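Long-range contacts in probable glutamine synthetase (Pseudomonas aeruginosa, PDB 4HPP), which is a probable member of the glutamine synthetase family and holds magnesium and glutamic acid in its catalytic domain: residues V7-F12 and R24-L28; V76-Q80 and A166-A170; R109-R113 and G195-D200; W162-L167 and V208-V212. All coordinates share one frame; numbering follows the deposited sequence.

Contact 1. Residues V7-F12 and R24-L28; sequences VRLVSF and RSLPL
V10 with L26 and F12 with R24 are the hydrogen-bonded pairs of an antiparallel beta hairpin whose two short strands run at 147° to each other, with S11 and S25 as the non-hydrogen-bonded pair in between. V10 is held at both ends: its N gives a bond of 2.8 Å to L26 O, while its O receives L26 N at 2.9 Å from a donor tilted out of the carbonyl plane. L28 N prolongs the pairing, meeting R8 O at 2.8 Å. On the sheet face that carries V10, F12 and L26, the CD2 methyl of L26 lies over one face of the F12 ring toward its rim, a CH-pi contact of 4.0 Å to the centroid. L26 CG stands between the backbone N and the carbonyl carbon (chi1 43°), which brings the branch round to the ring. L28 CD1 packs 4.0 Å from V10 CG2 and also flanks the aliphatic CD of R8, whose guanidinium continues to salt bridges with D90 and E79. On the other face S11 OG comes within 3.3 Å of S25 CB, and S25 OG is hydrogen-bonded to Q153 and F177 of the second subunit. Within this chain, strand 21-27 borders the five-stranded sheet of the N-terminal domain; strand 9-15 joins the hairpin to strand 89-97, and helix 31-35 packs against V10, F12 and L26.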
loop_
_atom_site.group_PDB
_atom_site.type_symbol
_atom_site.label_atom_id
_atom_site.label_comp_id
_atom_site.label_asym_id
_atom_site.label_seq_id
_atom_site.Cartn_x
_atom_site.Cartn_y
_atom_site.Cartn_z
ATOM N N VAL A 7 -5.591 -15.331 25.168
ATOM C CA VAL A 7 -5.800 -15.422 26.608
ATOM C C VAL A 7 -5.379 -14.094 27.244
ATOM O O VAL A 7 -4.449 -13.449 26.779
ATOM C CB VAL A 7 -5.156 -16.742 27.204
ATOM C CG1 VAL A 7 -4.921 -16.695 28.692
ATOM C CG2 VAL A 7 -6.048 -17.958 26.930
ATOM N N ARG A 8 -6.092 -13.632 28.259
ATOM C CA ARG A 8 -5.660 -12.463 28.975
ATOM C C ARG A 8 -4.646 -12.958 29.986
ATOM O O ARG A 8 -4.971 -13.855 30.790
ATOM C CB ARG A 8 -6.842 -11.787 29.668
ATOM C CG ARG A 8 -6.435 -10.684 30.655
ATOM C CD ARG A 8 -7.694 -10.104 31.252
ATOM N NE ARG A 8 -7.523 -8.917 32.081
ATOM C CZ ARG A 8 -8.074 -7.728 31.813
ATOM N NH1 ARG A 8 -8.797 -7.563 30.713
ATOM N NH2 ARG A 8 -7.909 -6.690 32.649
ATOM N N LEU A 9 -3.431 -12.384 29.927
ATOM C CA LEU A 9 -2.346 -12.672 30.885
ATOM C C LEU A 9 -2.286 -11.630 32.025
ATOM O O LEU A 9 -2.478 -10.437 31.813
ATOM C CB LEU A 9 -1.010 -12.817 30.163
ATOM C CG LEU A 9 -1.147 -13.836 28.990
ATOM C CD1 LEU A 9 0.088 -13.843 28.067
ATOM C CD2 LEU A 9 -1.453 -15.291 29.432
ATOM N N VAL A 10 -2.053 -12.093 33.249
ATOM C CA VAL A 10 -1.856 -11.186 34.336
ATOM C C VAL A 10 -0.386 -11.244 34.722
ATOM O O VAL A 10 0.152 -12.332 34.894
ATOM C CB VAL A 10 -2.760 -11.564 35.542
ATOM C CG1 VAL A 10 -2.413 -10.666 36.705
ATOM C CG2 VAL A 10 -4.216 -11.357 35.162
ATOM N N SER A 11 0.268 -10.096 34.841
ATOM C CA SER A 11 1.619 -10.094 35.361
ATOM C C SER A 11 1.735 -9.794 36.853
ATOM O O SER A 11 1.001 -8.996 37.382
ATOM C CB SER A 11 2.487 -9.111 34.576
ATOM O OG SER A 11 3.019 -9.697 33.394
ATOM N N PHE A 12 2.657 -10.472 37.536
ATOM C CA PHE A 12 3.174 -10.050 38.836
ATOM C C PHE A 12 4.530 -9.331 38.565
ATOM O O PHE A 12 5.445 -9.898 37.938
ATOM C CB PHE A 12 3.428 -11.247 39.786
ATOM C CG PHE A 12 2.230 -12.104 40.067
ATOM C CD1 PHE A 12 0.911 -11.609 39.927
ATOM C CD2 PHE A 12 2.394 -13.425 40.511
ATOM C CE1 PHE A 12 -0.189 -12.412 40.203
ATOM C CE2 PHE A 12 1.265 -14.246 40.797
ATOM C CZ PHE A 12 -0.014 -13.734 40.620
ATOM N N ARG A 24 6.372 -11.843 35.672
ATOM C CA ARG A 24 6.025 -13.087 35.021
ATOM C C ARG A 24 4.545 -13.099 34.916
ATOM O O ARG A 24 3.883 -12.502 35.756
ATOM C CB ARG A 24 6.378 -14.251 35.930
ATOM C CG ARG A 24 7.839 -14.586 35.902
ATOM C CD ARG A 24 8.149 -15.774 36.772
ATOM N NE ARG A 24 9.565 -15.777 37.073
ATOM C CZ ARG A 24 10.163 -16.754 37.733
ATOM N NH1 ARG A 24 9.420 -17.768 38.146
ATOM N NH2 ARG A 24 11.482 -16.702 37.995
ATOM N N SER A 25 3.984 -13.812 33.947
ATOM C CA SER A 25 2.540 -13.720 33.813
ATOM C C SER A 25 1.873 -15.074 33.725
ATOM O O SER A 25 2.533 -16.105 33.460
ATOM C CB SER A 25 2.181 -12.833 32.620
ATOM O OG SER A 25 2.342 -13.563 31.418
ATOM N N LEU A 26 0.574 -15.066 33.980
ATOM C CA LEU A 26 -0.246 -16.300 34.025
ATOM C C LEU A 26 -1.611 -16.066 33.397
ATOM O O LEU A 26 -2.034 -14.924 33.251
ATOM C CB LEU A 26 -0.446 -16.752 35.438
ATOM C CG LEU A 26 -0.777 -15.623 36.407
ATOM C CD1 LEU A 26 -2.007 -15.936 37.282
ATOM C CD2 LEU A 26 0.446 -15.434 37.282
ATOM N N PRO A 27 -2.296 -17.137 32.993
ATOM C CA PRO A 27 -3.642 -16.886 32.431
ATOM C C PRO A 27 -4.579 -16.349 33.508
ATOM O O PRO A 27 -4.480 -16.784 34.681
ATOM C CB PRO A 27 -4.093 -18.282 31.940
ATOM C CG PRO A 27 -2.815 -19.046 31.776
ATOM C CD PRO A 27 -1.913 -18.556 32.878
ATOM N N LEU A 28 -5.416 -15.379 33.125
ATOM C CA LEU A 28 -6.425 -14.807 34.045
ATOM C C LEU A 28 -7.154 -15.886 34.884
ATOM O O LEU A 28 -7.237 -15.771 36.098
ATOM C CB LEU A 28 -7.438 -13.925 33.297
ATOM C CG LEU A 28 -8.576 -13.250 34.094
ATOM C CD1 LEU A 28 -8.123 -11.963 34.834
ATOM C CD2 LEU A 28 -9.797 -13.038 33.177
#

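Contact 2. Residues V76-Q80 and A166-A170; sequences VRVEQ and ALAQA
V76 of strand 76-78 and A170, just past the end of helix 159-169, are the closest residues of the two segments, their CA atoms 5.1 Å apart, where the N-terminal domain meets the catalytic domain. The contact is carried by Q169, whose CG lies anti to the carbonyl carbon (chi1 -61°) and whose chain then runs extended, presenting its amide to the backbone beyond the strand. Q169 OE1 accepts Q80 N at 3.0 Å, nearly straight and in the carbonyl plane on a lone pair; a second, weak bond comes to it from E79 N. In return Q169 NE2 donates to Q80 O at 2.8 Å, a partner lying in the plane of the amide. Two opposed bonds to one residue thus hold this amide flat and fix its rotation. V78 crosses the glutamine at about a right angle, V78 CG1 lying 3.5 Å from Q169 OE1. The other branch, V78 CG2, meets A170 CB at 3.7 Å. A170 CB also meets V76 CG1, at 3.5 Å. A water accepts from R77 N and donates to Q169 O, joining the backbones where R77 O and Q169 O, both acceptors, lie close without bonding. The chemistry implies a mixed seam: one side-chain amide satisfies main-chain groups of E79 and Q80 just past the strand end, while small apolar groups pack beside it.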
loop_
_atom_site.group_PDB
_atom_site.type_symbol
_atom_site.label_atom_id
_atom_site.label_comp_id
_atom_site.label_asym_id
_atom_site.label_seq_id
_atom_site.Cartn_x
_atom_site.Cartn_y
_atom_site.Cartn_z
ATOM N N VAL A 76 -3.373 -3.040 38.564
ATOM C CA VAL A 76 -3.619 -2.119 37.460
ATOM C C VAL A 76 -4.307 -2.832 36.312
ATOM O O VAL A 76 -3.872 -3.902 35.914
ATOM C CB VAL A 76 -2.301 -1.451 36.989
ATOM C CG1 VAL A 76 -2.524 -0.595 35.738
ATOM C CG2 VAL A 76 -1.836 -0.536 38.104
ATOM N N ARG A 77 -5.383 -2.242 35.798
ATOM C CA ARG A 77 -6.169 -2.842 34.736
ATOM C C ARG A 77 -6.406 -1.756 33.727
ATOM O O ARG A 77 -7.209 -0.863 33.995
ATOM C CB ARG A 77 -7.579 -3.263 35.242
ATOM C CG ARG A 77 -7.783 -4.485 36.148
ATOM C CD ARG A 77 -9.010 -5.194 35.553
ATOM N NE ARG A 77 -10.118 -5.589 36.457
ATOM C CZ ARG A 77 -11.218 -6.292 36.090
ATOM N NH1 ARG A 77 -11.403 -6.717 34.828
ATOM N NH2 ARG A 77 -12.161 -6.579 36.991
ATOM N N VAL A 78 -5.753 -1.817 32.569
ATOM C CA VAL A 78 -6.098 -0.907 31.459
ATOM C C VAL A 78 -6.669 -1.815 30.397
ATOM O O VAL A 78 -5.931 -2.598 29.766
ATOM C CB VAL A 78 -4.869 -0.169 30.851
ATOM C CG1 VAL A 78 -5.281 0.723 29.675
ATOM C CG2 VAL A 78 -3.996 0.543 31.935
ATOM N N GLU A 79 -7.984 -1.714 30.195
ATOM C CA GLU A 79 -8.684 -2.625 29.312
ATOM C C GLU A 79 -8.506 -2.193 27.887
ATOM O O GLU A 79 -8.409 -3.024 26.988
ATOM C CB GLU A 79 -10.163 -2.696 29.694
ATOM C CG GLU A 79 -10.336 -3.149 31.162
ATOM C CD GLU A 79 -10.051 -4.649 31.365
ATOM O OE1 GLU A 79 -10.131 -5.389 30.367
ATOM O OE2 GLU A 79 -9.727 -5.110 32.502
ATOM N N GLN A 80 -8.447 -0.891 27.650
ATOM C CA GLN A 80 -8.364 -0.464 26.256
ATOM C C GLN A 80 -7.405 0.654 26.038
ATOM O O GLN A 80 -7.413 1.635 26.804
ATOM C CB GLN A 80 -9.706 -0.010 25.787
ATOM C CG GLN A 80 -10.435 -1.101 25.045
ATOM C CD GLN A 80 -11.867 -0.724 24.887
ATOM O OE1 GLN A 80 -12.591 -0.673 25.874
ATOM N NE2 GLN A 80 -12.274 -0.395 23.663
ATOM N N ALA A 166 -5.875 6.029 29.430
ATOM C CA ALA A 166 -5.139 4.856 29.966
ATOM C C ALA A 166 -4.722 5.013 31.461
ATOM O O ALA A 166 -4.958 4.115 32.275
ATOM C CB ALA A 166 -3.970 4.528 29.088
ATOM N N LEU A 167 -4.185 6.177 31.832
ATOM C CA LEU A 167 -3.834 6.419 33.219
ATOM C C LEU A 167 -5.126 6.439 34.076
ATOM O O LEU A 167 -5.152 5.786 35.138
ATOM C CB LEU A 167 -2.977 7.671 33.392
ATOM C CG LEU A 167 -1.596 7.732 32.681
ATOM C CD1 LEU A 167 -1.111 9.171 32.549
ATOM C CD2 LEU A 167 -0.486 6.877 33.314
ATOM N N ALA A 168 -6.200 7.114 33.626
ATOM C CA ALA A 168 -7.516 6.985 34.375
ATOM C C ALA A 168 -7.959 5.554 34.608
ATOM O O ALA A 168 -8.205 5.163 35.799
ATOM C CB ALA A 168 -8.659 7.801 33.779
ATOM N N GLN A 169 -8.005 4.765 33.519
ATOM C CA GLN A 169 -8.331 3.350 33.671
ATOM C C GLN A 169 -7.387 2.667 34.605
ATOM O O GLN A 169 -7.773 1.764 35.266
ATOM C CB GLN A 169 -8.264 2.571 32.362
ATOM C CG GLN A 169 -9.202 2.987 31.240
ATOM C CD GLN A 169 -8.838 2.290 29.987
ATOM O OE1 GLN A 169 -8.710 1.045 29.984
ATOM N NE2 GLN A 169 -8.499 3.081 28.919
ATOM N N ALA A 170 -6.134 3.091 34.680
ATOM C CA ALA A 170 -5.183 2.366 35.507
ATOM C C ALA A 170 -5.312 2.809 36.956
ATOM O O ALA A 170 -4.572 2.364 37.812
ATOM C CB ALA A 170 -3.801 2.611 35.004
HETATM O O HOH W 1 -7.064 -0.185 37.215
#

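Contact 3. Residues R109-R113 and G195-D200; sequences RSLLR and GVAAAD
Helices 108-121 and 196-216 of the catalytic domain pack in a buried contact beside strands 66-78 and 89-97 of the N-terminal domain, R109, L112 and R113 of the first meeting V196, A199 and D200 of the second. The short segments run at 146° to each other, with axes 10.3 Å apart at closest, a distance bridged mainly by side chains. Packing on one flank is apolar: L112 CD2 touches A199 CB at 3.7 Å, and V196 CG2 rests 3.8 Å from R113 CB. The other methyl, V196 CG1, lies over a face of the R109 guanidinium. R109 reaches this place because its chain bends at chi3 (92°), swinging the flat group back across V196 and toward D200. There the carboxylate comes in at the guanidinium edge, the two planes only 16° apart. Other partners complete the setting: D71 and N95 take the NH1 and NE of R109, and H343 is hydrogen-bonded to D200 OD2. The buried arginine is therefore gripped along three of its nitrogens, and its two carboxylate neighbours probably favour its charged form. R109 NH2 makes the salt bridge itself, standing 2.6 Å from D200 OD1 and giving a weak hydrogen bond of 3.2 Å to D200 OD2.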
loop_
_atom_site.group_PDB
_atom_site.type_symbol
_atom_site.label_atom_id
_atom_site.label_comp_id
_atom_site.label_asym_id
_atom_site.label_seq_id
_atom_site.Cartn_x
_atom_site.Cartn_y
_atom_site.Cartn_z
ATOM N N ARG A 109 10.024 -2.305 47.508
ATOM C CA ARG A 109 8.606 -2.081 47.975
ATOM C C ARG A 109 8.412 -2.303 49.496
ATOM O O ARG A 109 7.945 -1.413 50.212
ATOM C CB ARG A 109 7.564 -2.887 47.176
ATOM C CG ARG A 109 6.290 -2.050 46.994
ATOM C CD ARG A 109 5.194 -2.620 46.131
ATOM N NE ARG A 109 4.281 -3.369 46.968
ATOM C CZ ARG A 109 3.000 -3.105 47.089
ATOM N NH1 ARG A 109 2.282 -3.889 47.829
ATOM N NH2 ARG A 109 2.448 -2.093 46.453
ATOM N N SER A 110 8.870 -3.457 49.983
ATOM C CA SER A 110 8.866 -3.796 51.419
ATOM C C SER A 110 9.544 -2.732 52.294
ATOM O O SER A 110 8.907 -2.233 53.239
ATOM C CB SER A 110 9.520 -5.178 51.651
ATOM O OG SER A 110 8.637 -6.246 51.303
ATOM N N LEU A 111 10.817 -2.395 51.998
ATOM C CA LEU A 111 11.517 -1.295 52.686
ATOM C C LEU A 111 10.630 -0.045 52.732
ATOM O O LEU A 111 10.422 0.519 53.814
ATOM C CB LEU A 111 12.820 -0.937 51.996
ATOM C CG LEU A 111 13.351 0.476 52.275
ATOM C CD1 LEU A 111 13.606 0.632 53.765
ATOM C CD2 LEU A 111 14.616 0.779 51.484
ATOM N N LEU A 112 10.070 0.391 51.590
ATOM C CA LEU A 112 9.231 1.591 51.681
ATOM C C LEU A 112 8.005 1.365 52.581
ATOM O O LEU A 112 7.654 2.248 53.362
ATOM C CB LEU A 112 8.845 2.212 50.326
ATOM C CG LEU A 112 7.719 3.288 50.361
ATOM C CD1 LEU A 112 8.141 4.525 51.153
ATOM C CD2 LEU A 112 7.263 3.661 48.969
ATOM N N ARG A 113 7.388 0.188 52.507
ATOM C CA ARG A 113 6.267 -0.104 53.390
ATOM C C ARG A 113 6.604 -0.142 54.889
ATOM O O ARG A 113 5.712 0.010 55.721
ATOM C CB ARG A 113 5.588 -1.406 53.013
ATOM C CG ARG A 113 4.390 -1.657 53.922
ATOM C CD ARG A 113 3.572 -2.860 53.502
ATOM N NE ARG A 113 4.252 -4.126 53.791
ATOM C CZ ARG A 113 5.032 -4.781 52.930
ATOM N NH1 ARG A 113 5.249 -4.292 51.704
ATOM N NH2 ARG A 113 5.603 -5.924 53.301
ATOM N N GLY A 195 1.367 6.851 51.138
ATOM C CA GLY A 195 2.270 5.747 51.321
ATOM C C GLY A 195 2.733 5.057 50.046
ATOM O O GLY A 195 3.260 5.701 49.119
ATOM N N VAL A 196 2.552 3.732 50.036
ATOM C CA VAL A 196 3.190 2.823 49.092
ATOM C C VAL A 196 2.520 3.077 47.758
ATOM O O VAL A 196 3.187 3.152 46.689
ATOM C CB VAL A 196 3.027 1.346 49.515
ATOM C CG1 VAL A 196 3.578 0.400 48.462
ATOM C CG2 VAL A 196 3.737 1.052 50.840
ATOM N N ALA A 197 1.206 3.267 47.836
ATOM C CA ALA A 197 0.403 3.545 46.658
ATOM C C ALA A 197 1.018 4.718 45.862
ATOM O O ALA A 197 0.992 4.710 44.634
ATOM C CB ALA A 197 -1.076 3.784 47.021
ATOM N N ALA A 198 1.630 5.686 46.549
ATOM C CA ALA A 198 2.246 6.846 45.874
ATOM C C ALA A 198 3.407 6.402 44.957
ATOM O O ALA A 198 3.396 6.742 43.776
ATOM C CB ALA A 198 2.682 7.918 46.879
ATOM N N ALA A 199 4.328 5.581 45.469
ATOM C CA ALA A 199 5.352 4.928 44.612
ATOM C C ALA A 199 4.803 3.950 43.540
ATOM O O ALA A 199 5.297 3.934 42.396
ATOM C CB ALA A 199 6.417 4.255 45.452
ATOM N N ASP A 200 3.776 3.166 43.884
ATOM C CA ASP A 200 3.112 2.332 42.852
ATOM C C ASP A 200 2.638 3.203 41.693
ATOM O O ASP A 200 2.834 2.851 40.496
ATOM C CB ASP A 200 1.949 1.534 43.420
ATOM C CG ASP A 200 2.388 0.516 44.471
ATOM O OD1 ASP A 200 1.495 -0.131 45.058
ATOM O OD2 ASP A 200 3.615 0.370 44.723
#

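Contact 4. Residues W162-L167 and V208-V212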
loop_
_atom_site.group_PDB
_atom_site.type_symbol
_atom_site.label_atom_id
_atom_site.label_comp_id
_atom_site.label_asym_id
_atom_site.label_seq_id
_atom_site.Cartn_x
_atom_site.Cartn_y
_atom_site.Cartn_z
ATOM N N TRP A 162 -5.348 9.621 24.736
ATOM C CA TRP A 162 -5.265 8.180 25.066
ATOM C C TRP A 162 -4.394 7.931 26.237
ATOM O O TRP A 162 -4.515 6.923 26.916
ATOM C CB TRP A 162 -4.764 7.347 23.909
ATOM C CG TRP A 162 -5.895 6.844 23.083
ATOM C CD1 TRP A 162 -6.171 7.159 21.765
ATOM C CD2 TRP A 162 -6.960 5.913 23.487
ATOM N NE1 TRP A 162 -7.294 6.504 21.325
ATOM C CE2 TRP A 162 -7.826 5.746 22.318
ATOM C CE3 TRP A 162 -7.289 5.243 24.671
ATOM C CZ2 TRP A 162 -8.991 4.948 22.356
ATOM C CZ3 TRP A 162 -8.431 4.434 24.688
ATOM C CH2 TRP A 162 -9.263 4.298 23.557
ATOM N N LEU A 163 -3.512 8.868 26.523
ATOM C CA LEU A 163 -2.649 8.667 27.653
ATOM C C LEU A 163 -3.433 8.883 28.928
ATOM O O LEU A 163 -3.486 8.022 29.795
ATOM C CB LEU A 163 -1.377 9.568 27.570
ATOM C CG LEU A 163 -0.490 9.389 28.780
ATOM C CD1 LEU A 163 -0.148 7.925 28.936
ATOM C CD2 LEU A 163 0.772 10.204 28.683
ATOM N N VAL A 164 -4.003 10.050 29.072
ATOM C CA VAL A 164 -4.907 10.347 30.200
ATOM C C VAL A 164 -5.979 9.274 30.398
ATOM O O VAL A 164 -6.253 8.828 31.515
ATOM C CB VAL A 164 -5.467 11.795 30.097
ATOM C CG1 VAL A 164 -6.461 12.080 31.192
ATOM C CG2 VAL A 164 -4.292 12.756 30.233
ATOM N N SER A 165 -6.512 8.752 29.324
ATOM C CA SER A 165 -7.565 7.753 29.506
ATOM C C SER A 165 -6.975 6.470 30.041
ATOM O O SER A 165 -7.474 5.890 31.044
ATOM C CB SER A 165 -8.315 7.573 28.220
ATOM O OG SER A 165 -8.772 6.271 28.106
ATOM N N ALA A 166 -5.875 6.029 29.430
ATOM C CA ALA A 166 -5.139 4.856 29.966
ATOM C C ALA A 166 -4.722 5.013 31.461
ATOM O O ALA A 166 -4.958 4.115 32.275
ATOM C CB ALA A 166 -3.970 4.528 29.088
ATOM N N LEU A 167 -4.185 6.177 31.832
ATOM C CA LEU A 167 -3.834 6.419 33.219
ATOM C C LEU A 167 -5.126 6.439 34.076
ATOM O O LEU A 167 -5.152 5.786 35.138
ATOM C CB LEU A 167 -2.977 7.671 33.392
ATOM C CG LEU A 167 -1.596 7.732 32.681
ATOM C CD1 LEU A 167 -1.111 9.171 32.549
ATOM C CD2 LEU A 167 -0.486 6.877 33.314
ATOM N N VAL A 208 2.553 2.620 31.925
ATOM C CA VAL A 208 1.393 2.885 31.073
ATOM C C VAL A 208 1.757 3.857 29.968
ATOM O O VAL A 208 1.404 3.631 28.828
ATOM C CB VAL A 208 0.183 3.415 31.879
ATOM C CG1 VAL A 208 -0.926 3.895 30.942
ATOM C CG2 VAL A 208 -0.334 2.357 32.836
ATOM N N THR A 209 2.464 4.934 30.282
ATOM C CA THR A 209 2.968 5.851 29.214
ATOM C C THR A 209 3.724 5.080 28.128
ATOM O O THR A 209 3.355 5.154 26.923
ATOM C CB THR A 209 3.845 6.952 29.766
ATOM O OG1 THR A 209 3.095 7.624 30.757
ATOM C CG2 THR A 209 4.227 7.976 28.689
ATOM N N ARG A 210 4.698 4.278 28.563
ATOM C CA ARG A 210 5.338 3.314 27.672
ATOM C C ARG A 210 4.313 2.477 26.850
ATOM O O ARG A 210 4.408 2.436 25.614
ATOM C CB ARG A 210 6.341 2.413 28.443
ATOM C CG ARG A 210 7.642 3.115 28.738
ATOM C CD ARG A 210 8.329 2.605 29.977
ATOM N NE ARG A 210 9.434 3.472 30.369
ATOM C CZ ARG A 210 10.168 3.357 31.489
ATOM N NH1 ARG A 210 9.960 2.373 32.337
ATOM N NH2 ARG A 210 11.179 4.216 31.723
ATOM N N GLU A 211 3.330 1.832 27.510
ATOM C CA GLU A 211 2.320 1.013 26.768
ATOM C C GLU A 211 1.440 1.812 25.765
ATOM O O GLU A 211 1.172 1.373 24.666
ATOM C CB GLU A 211 1.487 0.197 27.727
ATOM C CG GLU A 211 0.372 -0.620 27.092
ATOM C CD GLU A 211 0.889 -1.725 26.234
ATOM O OE1 GLU A 211 0.101 -2.335 25.466
ATOM O OE2 GLU A 211 2.067 -2.016 26.362
ATOM N N VAL A 212 1.060 3.017 26.096
ATOM C CA VAL A 212 0.268 3.797 25.172
ATOM C C VAL A 212 1.165 4.091 23.960
ATOM O O VAL A 212 0.803 3.750 22.822
ATOM C CB VAL A 212 -0.279 5.053 25.906
ATOM C CG1 VAL A 212 -1.011 5.980 24.972
ATOM C CG2 VAL A 212 -1.241 4.643 27.021
#
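V212 and A166 make the tightest contact between these two helix segments, and the valine can be followed outward atom by atom. Its CB, aimed at the opposite helix, lies 4.2 Å from L163 CD1. From there the two branches part. CG1, anti to the backbone N (chi1 175°), turns to W162, meeting that residue's CB at 4.1 Å and passing close to its carbonyl group. CG2 takes the other side, beside the backbone N, and ends 3.4 Å from A166 CB and 4.0 Å from L163 CD1; it too borders the W162 carbonyl. A166 CB in turn points into the notch between two valines one helical turn apart, V208 CG1 standing 3.6 Å from it beside V212 CG2. This is helix-on-helix packing inside the catalytic domain: segments of helices 159-169 and 196-216 approach to 9.6 Å between axes at an angle of 132°, and touch through residues spaced one, three or four positions apart, W162, L163, A166 and L167 against V208, T209 and V212. No hydrogen bond crosses between them. L167 lays CD2 against V208, 3.8 Å from its CB. L163 has CG anti to the backbone N (chi1 178°), which sends its tip over to T209, L163 CD1 coming 3.7 Å from T209 OG1 and L163 CD2 lying near T209 CG2. That hydroxyl is hydrogen-bonded to V205 O within its own helix and so offers the leucine a polar atom already satisfied. Beyond the interface, F177 of strand 174-179 also packs on L163, and P82 touches both W162 and V212.

How the contacts relate
Contact 1 comes first along the chain and closes before the others open; contacts 2 and 3 then alternate their segments, and contact 4 begins on the stretch where contact 2 ends. Contacts 1 and 2, with centres 16 Å apart, both reach the five-stranded sheet of the N-terminal domain and touch through R8. Contacts 2 and 4 lie only 7 Å apart on helix 159-169, sharing A166 and L167. Contact 3, at least 20 Å from every other centre, shares helix 196-216 with contact 4. The N-terminal sheet is thereby tied to a pair of catalytic-domain helices, and contacts 1, 2 and 4 also reach neighbouring subunits of the six-chain assembly.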